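Local coordinates for endoglucanase E-5 (Thermobifida fusca, PDB 2CKS), which catalyses the endohydrolysis of (1->4)-beta-D-glucosidic linkages in cellulose, lichenin and cereal beta-D-glucans, here through its family 5 catalytic domain, at residues A[32-35]-A[36-40]; A[296-299]-A[300-304]. All coordinates share one frame; numbering follows the deposited sequence.

Interaction 1: A[32-35]-A[36-40]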
loop_
_atom_site.group_PDB
_atom_site.type_symbol
_atom_site.label_atom_id
_atom_site.label_comp_id
_atom_site.label_asym_id
_atom_site.label_seq_id
_atom_site.Cartn_x
_atom_site.Cartn_y
_atom_site.Cartn_z
ATOM N N SER A 32 4.156 -0.529 4.940
ATOM C CA SER A 32 3.165 0.519 5.092
ATOM C C SER A 32 3.325 1.202 6.433
ATOM O O SER A 32 3.511 0.531 7.443
ATOM C CB SER A 32 1.761 -0.067 5.026
ATOM O OG SER A 32 0.783 0.964 5.065
ATOM N N THR A 33 3.243 2.524 6.463
ATOM C CA THR A 33 3.052 3.218 7.730
ATOM C C THR A 33 1.679 2.866 8.267
ATOM O O THR A 33 0.804 2.370 7.544
ATOM C CB THR A 33 3.143 4.765 7.612
ATOM O OG1 THR A 33 1.981 5.279 6.946
ATOM C CG2 THR A 33 4.346 5.199 6.776
ATOM N N HIS A 34 1.489 3.134 9.552
ATOM C CA HIS A 34 0.158 3.126 10.124
ATOM C C HIS A 34 -0.396 4.522 9.830
ATOM O O HIS A 34 0.236 5.322 9.135
ATOM C CB HIS A 34 0.236 2.809 11.618
ATOM C CG HIS A 34 -1.034 2.261 12.202
ATOM N ND1 HIS A 34 -1.033 1.289 13.182
ATOM C CD2 HIS A 34 -2.336 2.555 11.970
ATOM C CE1 HIS A 34 -2.278 1.007 13.521
ATOM N NE2 HIS A 34 -3.088 1.759 12.800
ATOM N N GLY A 35 -1.567 4.841 10.341
ATOM C CA GLY A 35 -2.179 6.111 10.023
ATOM C C GLY A 35 -1.325 7.239 10.554
ATOM O O GLY A 35 -0.951 7.219 11.722
ATOM N N ILE A 36 -1.018 8.229 9.715
ATOM C CA ILE A 36 -0.144 9.322 10.148
ATOM C C ILE A 36 -0.790 10.243 11.203
ATOM O O ILE A 36 -0.094 10.990 11.888
ATOM C CB ILE A 36 0.431 10.122 8.940
ATOM C CG1 ILE A 36 -0.645 10.922 8.215
ATOM C CG2 ILE A 36 1.171 9.175 7.983
ATOM C CD1 ILE A 36 -0.079 11.947 7.227
ATOM N N GLN A 37 -2.109 10.166 11.370
ATOM C CA GLN A 37 -2.789 10.916 12.433
ATOM C C GLN A 37 -2.537 10.344 13.832
ATOM O O GLN A 37 -2.786 11.018 14.836
ATOM C CB GLN A 37 -4.299 10.981 12.156
ATOM C CG GLN A 37 -5.118 9.780 12.608
ATOM C CD GLN A 37 -5.211 8.663 11.576
ATOM O OE1 GLN A 37 -4.353 8.533 10.698
ATOM N NE2 GLN A 37 -6.260 7.846 11.687
ATOM N N TRP A 38 -2.078 9.097 13.890
ATOM C CA TRP A 38 -1.794 8.426 15.156
ATOM C C TRP A 38 -0.311 8.129 15.366
ATOM O O TRP A 38 0.165 8.133 16.503
ATOM C CB TRP A 38 -2.550 7.107 15.237
ATOM C CG TRP A 38 -4.030 7.210 15.237
ATOM C CD1 TRP A 38 -4.797 8.103 15.924
ATOM C CD2 TRP A 38 -4.932 6.357 14.542
ATOM N NE1 TRP A 38 -6.129 7.865 15.683
ATOM C CE2 TRP A 38 -6.237 6.786 14.843
ATOM C CE3 TRP A 38 -4.771 5.256 13.690
ATOM C CZ2 TRP A 38 -7.369 6.169 14.319
ATOM C CZ3 TRP A 38 -5.898 4.647 13.164
ATOM C CH2 TRP A 38 -7.178 5.105 13.483
ATOM N N PHE A 39 0.422 7.852 14.286
ATOM C CA PHE A 39 1.791 7.340 14.395
ATOM C C PHE A 39 2.770 8.145 13.563
ATOM O O PHE A 39 3.732 7.615 13.018
ATOM C CB PHE A 39 1.842 5.849 14.041
ATOM C CG PHE A 39 1.034 5.006 14.969
ATOM C CD1 PHE A 39 1.537 4.628 16.203
ATOM C CD2 PHE A 39 -0.263 4.638 14.632
ATOM C CE1 PHE A 39 0.756 3.883 17.078
ATOM C CE2 PHE A 39 -1.032 3.895 15.504
ATOM C CZ PHE A 39 -0.517 3.521 16.722
ATOM N N ASP A 40 2.513 9.440 13.481
ATOM C CA ASP A 40 3.402 10.353 12.803
ATOM C C ASP A 40 4.763 10.379 13.474
ATOM O O ASP A 40 5.779 10.533 12.803
ATOM C CB ASP A 40 2.817 11.753 12.846
ATOM C CG ASP A 40 3.426 12.652 11.835
ATOM O OD1 ASP A 40 3.704 13.822 12.186
ATOM O OD2 ASP A 40 3.661 12.269 10.671
#
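His34 and Phe39 form an offset stack, with ring centroids 4.6 Å apart and planes at 29°. CD2 and CE2 of Phe39 do the touching. They lie over one face of the imidazole, and Phe39 CD2 comes to 3.5 Å from His34 CG. The histidine ring is placed there by its first torsion, which sets CG anti to the backbone N (chi1 -158°). Trp38 completes the aromatic cluster: its CE3 lies 4.0 Å from His34 NE2, and the two rings meet obliquely. A leucine replacing His34 has no flat face to set against Phe39, and that ring would probably be freer to turn.

Backbone hydrogen bonds close the turn. Gly35 O accepts from two backbone donors, Phe39 N at 3.0 Å and Trp38 N at 3.1 Å. One carbonyl thus takes N-H groups three and four residues on, at the start of helix 36-39. Thr33 OG1 donates to His34 O at 2.8 Å and also accepts from Ser63 N.

Ile36 CG2 makes a loose van der Waals approach, 4.1 Å from the Thr33 hydroxyl OG1.

The turn follows barrel strand 29-32 and leads into the short helix 36-39. The side chain of His34 is about 8 Å from that of Glu231, the probable nucleophile. His34 also meets Trp265, at the end of strand 262-265, while Trp38 meets Tyr65 of strand 59-65. Ile36 packs on Phe78 and Met82 of helix 75-90.

Interaction 2: A[296-299]-A[300-304]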
loop_
_atom_site.group_PDB
_atom_site.type_symbol
_atom_site.label_atom_id
_atom_site.label_comp_id
_atom_site.label_asym_id
_atom_site.label_seq_id
_atom_site.Cartn_x
_atom_site.Cartn_y
_atom_site.Cartn_z
ATOM N N SER A 296 6.597 -10.426 14.228
ATOM C CA SER A 296 6.227 -10.096 12.850
ATOM C C SER A 296 7.243 -9.140 12.231
ATOM O O SER A 296 7.513 -9.203 11.030
ATOM C CB SER A 296 4.814 -9.485 12.803
ATOM O OG SER A 296 4.770 -8.215 13.430
ATOM N N GLY A 297 7.799 -8.261 13.058
ATOM C CA GLY A 297 8.840 -7.335 12.649
ATOM C C GLY A 297 10.129 -8.023 12.240
ATOM O O GLY A 297 10.707 -7.707 11.210
ATOM N N GLN A 298 10.589 -8.971 13.045
ATOM C CA GLN A 298 11.798 -9.711 12.705
ATOM C C GLN A 298 11.574 -10.526 11.432
ATOM O O GLN A 298 12.460 -10.612 10.592
ATOM C CB GLN A 298 12.265 -10.619 13.842
ATOM C CG GLN A 298 13.650 -11.244 13.577
ATOM C CD GLN A 298 14.719 -10.222 13.149
ATOM O OE1 GLN A 298 15.172 -9.411 13.961
ATOM N NE2 GLN A 298 15.103 -10.251 11.862
ATOM N N TRP A 299 10.376 -11.090 11.298
ATOM C CA TRP A 299 10.017 -11.913 10.151
ATOM C C TRP A 299 10.075 -11.092 8.875
ATOM O O TRP A 299 10.711 -11.498 7.915
ATOM C CB TRP A 299 8.629 -12.522 10.358
ATOM C CG TRP A 299 8.101 -13.310 9.223
ATOM C CD1 TRP A 299 8.300 -14.634 8.987
ATOM C CD2 TRP A 299 7.260 -12.835 8.174
ATOM N NE1 TRP A 299 7.638 -15.018 7.843
ATOM C CE2 TRP A 299 6.982 -13.930 7.330
ATOM C CE3 TRP A 299 6.697 -11.594 7.867
ATOM C CZ2 TRP A 299 6.180 -13.816 6.196
ATOM C CZ3 TRP A 299 5.897 -11.484 6.736
ATOM C CH2 TRP A 299 5.655 -12.586 5.916
ATOM N N VAL A 300 9.447 -9.920 8.865
ATOM C CA VAL A 300 9.423 -9.125 7.637
ATOM C C VAL A 300 10.781 -8.503 7.306
ATOM O O VAL A 300 11.157 -8.414 6.136
ATOM C CB VAL A 300 8.286 -8.059 7.623
ATOM C CG1 VAL A 300 8.588 -6.882 8.548
ATOM C CG2 VAL A 300 8.055 -7.554 6.228
ATOM N N ARG A 301 11.515 -8.085 8.332
ATOM C CA ARG A 301 12.838 -7.511 8.130
ATOM C C ARG A 301 13.738 -8.545 7.469
ATOM O O ARG A 301 14.496 -8.222 6.561
ATOM C CB ARG A 301 13.433 -7.042 9.459
ATOM C CG ARG A 301 14.746 -6.292 9.330
ATOM C CD ARG A 301 15.193 -5.653 10.634
ATOM N NE ARG A 301 16.564 -5.149 10.570
ATOM C CZ ARG A 301 17.665 -5.898 10.649
ATOM N NH1 ARG A 301 17.592 -7.219 10.792
ATOM N NH2 ARG A 301 18.859 -5.311 10.583
ATOM N N SER A 302 13.621 -9.794 7.908
ATOM C CA SER A 302 14.412 -10.878 7.343
ATOM C C SER A 302 14.039 -11.140 5.887
ATOM O O SER A 302 14.917 -11.382 5.069
ATOM C CB SER A 302 14.264 -12.135 8.185
ATOM O OG SER A 302 14.982 -11.964 9.393
ATOM N N LYS A 303 12.750 -11.049 5.560
ATOM C CA LYS A 303 12.317 -11.206 4.170
ATOM C C LYS A 303 12.910 -10.107 3.310
ATOM O O LYS A 303 13.410 -10.373 2.227
ATOM C CB LYS A 303 10.792 -11.168 4.020
ATOM C CG LYS A 303 10.022 -12.268 4.720
ATOM C CD LYS A 303 10.444 -13.661 4.293
ATOM C CE LYS A 303 9.417 -14.684 4.760
ATOM N NZ LYS A 303 10.005 -15.980 5.149
ATOM N N LEU A 304 12.869 -8.875 3.804
ATOM C CA LEU A 304 13.266 -7.716 3.013
ATOM C C LEU A 304 14.771 -7.691 2.770
ATOM O O LEU A 304 15.235 -7.172 1.754
ATOM C CB LEU A 304 12.822 -6.425 3.685
ATOM C CG LEU A 304 11.319 -6.138 3.660
ATOM C CD1 LEU A 304 11.003 -4.953 4.558
ATOM C CD2 LEU A 304 10.834 -5.880 2.243
HETATM O O HOH W 1 11.531 -14.192 7.631
#
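Trp299 and Lys303 are one helical turn apart, and the lysine chain lies over a face of the indole. Lys303 CG makes a CH-pi contact, 4.3 Å from the centroid of the six-membered ring and 7° off its normal. Farther along, Lys303 CE comes to 3.6 Å from Trp299 NE1. Bends at chi2 and chi4 lay the chain across the ring. At the backbone, Trp299 O accepts from Lys303 N at 3.1 Å and from a water.

Val300 is on the side that meets the barrel, on Trp262 and Lys264 of strand 262-265 and Met31 of strand 29-32. Its CB is 3.9 Å from Trp299 CE3, and its N bonds to Ser296 O at 3.0 Å. Gln298 is the third: bent at chi2, it turns along the helix and NE2 donates to Ser302 OG at 3.0 Å, with that oxygen near the amide plane.

Lys303 NZ forms a salt bridge with Asp249 OD1, which also accepts from Trp299 NE1. One carboxylate oxygen of helix 245-258 thus holds the indole N-H and the ammonium side by side. The indole packs against the alkyl part of the lysine, while the ammonium probably offsets the charge of the aspartate.

From the N terminus, the chain reaches interaction 1 at the end of the first barrel strand, 29-32, and runs on to interaction 2 in the last helix, 295-304. Each closes only a local turn, the first at the entry to helix 36-39 and the second within a helix. They are in series, neither nested nor crossed. Their centres lie 19 Å apart and their nearest atoms about 8 Å, without touching. Both border the seam where the first and last strands of the eight-stranded TIM barrel meet. Residues 32-40 tie strand 29-32 to strand 59-65 and helix 75-90; residues 296-304 join strands 29-32 and 262-265 to helix 245-258.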